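Side-chain contact in eukaryotic initiation factor 4F subunit P150 (Saccharomyces cerevisiae, PDB 2VSO), which scaffolds the cap-binding eIF4F complex, an initial point of assembly for the translation apparatus, and stimulates translation by interacting with polyadenylate-binding protein PAB1: residues Asp247-Phe250 with Gly251-Asn255. Sequence-based numbering, arbitrary orientation.
Sequences DSLF and GILDN
L249 and L253, one turn apart on helix 242-257, reach each other through different first torsions: CG of L249 is anti to its backbone N (chi1 173°), whereas CG of L253 is anti to its carbonyl carbon (chi1 -61°). Methyl CD1 of L249 thereby comes to 4.4 Å from CD2 of L253, a loose apolar touch between branch ends. CG of L253 also packs against L249 O. That oxygen takes two N-H groups from the same face of its carbonyl plane. L253 N, at 3.2 Å from L249 O, lies only moderately tilted from the plane, while I252 N, at 3.1 Å from L249 O, stands above it. Beside them, I252 lays CG1 against S248 O, 3.6 Å away. Of the bonds between 247-250 and 251-255, the straightest runs from D254 N to F250 O, at 2.9 Å with an N-H...O angle of 158°; F250 O also accepts a weak one from L253 N. At the start of the segment, G251 N is bound to D247 O at 3.2 Å and more weakly to S248 O.

The side chains leave this helix for two neighbours in the all-helical MIF4G domain, the middle, eIF4A-binding part of eIF4G. L249 packs on F198 and L205, and I252 on L205 and T206, of helix 191-206, whereas in helix 264-278 L253 meets I273, D254 touches K274 and F250 touches R277. D247 OD1 forms a salt bridge with that same R277. The chemistry thus divides the work: main-chain bonds of both i to i+4 and i to i+3 spacing hold the turn, while mainly apolar side chains, with the bridge from D247 to R277 outside the two segments, join helix 242-257 to its neighbours.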
loop_
_atom_site.group_PDB
_atom_site.type_symbol
_atom_site.label_atom_id
_atom_site.label_comp_id
_atom_site.label_asym_id
_atom_site.label_seq_id
_atom_site.Cartn_x
_atom_site.Cartn_y
_atom_site.Cartn_z
ATOM N N ASP C 247 31.579 -0.411 9.089
ATOM C CA ASP C 247 32.005 -0.024 10.428
ATOM C C ASP C 247 31.683 1.450 10.699
ATOM O O ASP C 247 31.009 1.769 11.668
ATOM C CB ASP C 247 33.496 -0.304 10.621
ATOM C CG ASP C 247 33.813 -1.795 10.675
ATOM O OD1 ASP C 247 32.884 -2.592 10.941
ATOM O OD2 ASP C 247 34.992 -2.170 10.461
ATOM N N SER C 248 32.152 2.338 9.828
ATOM C CA SER C 248 31.881 3.770 9.938
ATOM C C SER C 248 30.385 4.052 9.942
ATOM O O SER C 248 29.886 4.830 10.755
ATOM C CB SER C 248 32.514 4.539 8.771
ATOM O OG SER C 248 33.892 4.256 8.618
ATOM N N LEU C 249 29.682 3.424 9.008
ATOM C CA LEU C 249 28.259 3.660 8.809
ATOM C C LEU C 249 27.405 3.259 10.023
ATOM O O LEU C 249 26.485 3.977 10.419
ATOM C CB LEU C 249 27.799 2.917 7.554
ATOM C CG LEU C 249 26.314 2.871 7.209
ATOM C CD1 LEU C 249 25.690 4.255 7.250
ATOM C CD2 LEU C 249 26.121 2.222 5.857
ATOM N N PHE C 250 27.714 2.106 10.605
ATOM C CA PHE C 250 27.010 1.632 11.783
ATOM C C PHE C 250 27.338 2.467 13.023
ATOM O O PHE C 250 26.543 2.552 13.953
ATOM C CB PHE C 250 27.275 0.147 12.005
ATOM C CG PHE C 250 26.400 -0.746 11.173
ATOM C CD1 PHE C 250 26.755 -1.074 9.881
ATOM C CD2 PHE C 250 25.208 -1.237 11.679
ATOM C CE1 PHE C 250 25.943 -1.881 9.114
ATOM C CE2 PHE C 250 24.399 -2.046 10.920
ATOM C CZ PHE C 250 24.762 -2.371 9.639
ATOM N N GLY C 251 28.497 3.108 13.021
ATOM C CA GLY C 251 28.838 4.027 14.084
ATOM C C GLY C 251 28.064 5.331 14.001
ATOM O O GLY C 251 27.905 6.029 14.990
ATOM N N ILE C 252 27.589 5.664 12.811
ATOM C CA ILE C 252 26.816 6.880 12.606
ATOM C C ILE C 252 25.401 6.606 13.032
ATOM O O ILE C 252 24.690 7.506 13.476
ATOM C CB ILE C 252 26.810 7.310 11.119
ATOM C CG1 ILE C 252 28.141 7.962 10.742
ATOM C CG2 ILE C 252 25.678 8.272 10.835
ATOM C CD1 ILE C 252 28.237 8.267 9.282
ATOM N N LEU C 253 25.002 5.347 12.884
ATOM C CA LEU C 253 23.657 4.909 13.211
ATOM C C LEU C 253 23.499 4.673 14.709
ATOM O O LEU C 253 22.456 4.967 15.275
ATOM C CB LEU C 253 23.305 3.638 12.434
ATOM C CG LEU C 253 23.305 3.667 10.903
ATOM C CD1 LEU C 253 22.616 2.412 10.358
ATOM C CD2 LEU C 253 22.644 4.937 10.342
ATOM N N ASP C 254 24.529 4.133 15.350
ATOM C CA ASP C 254 24.511 3.991 16.799
ATOM C C ASP C 254 24.364 5.367 17.433
ATOM O O ASP C 254 23.616 5.546 18.390
ATOM C CB ASP C 254 25.777 3.305 17.307
ATOM C CG ASP C 254 25.799 1.820 17.007
ATOM O OD1 ASP C 254 24.739 1.267 16.636
ATOM O OD2 ASP C 254 26.879 1.205 17.141
ATOM N N ASN C 255 25.082 6.335 16.883
ATOM C CA ASN C 255 24.978 7.716 17.315
ATOM C C ASN C 255 23.553 8.199 17.148
ATOM O O ASN C 255 22.938 8.677 18.097
ATOM C CB ASN C 255 25.930 8.601 16.508
ATOM C CG ASN C 255 25.921 10.041 16.972
ATOM O OD1 ASN C 255 25.300 10.377 17.979
ATOM N ND2 ASN C 255 26.615 10.902 16.238
#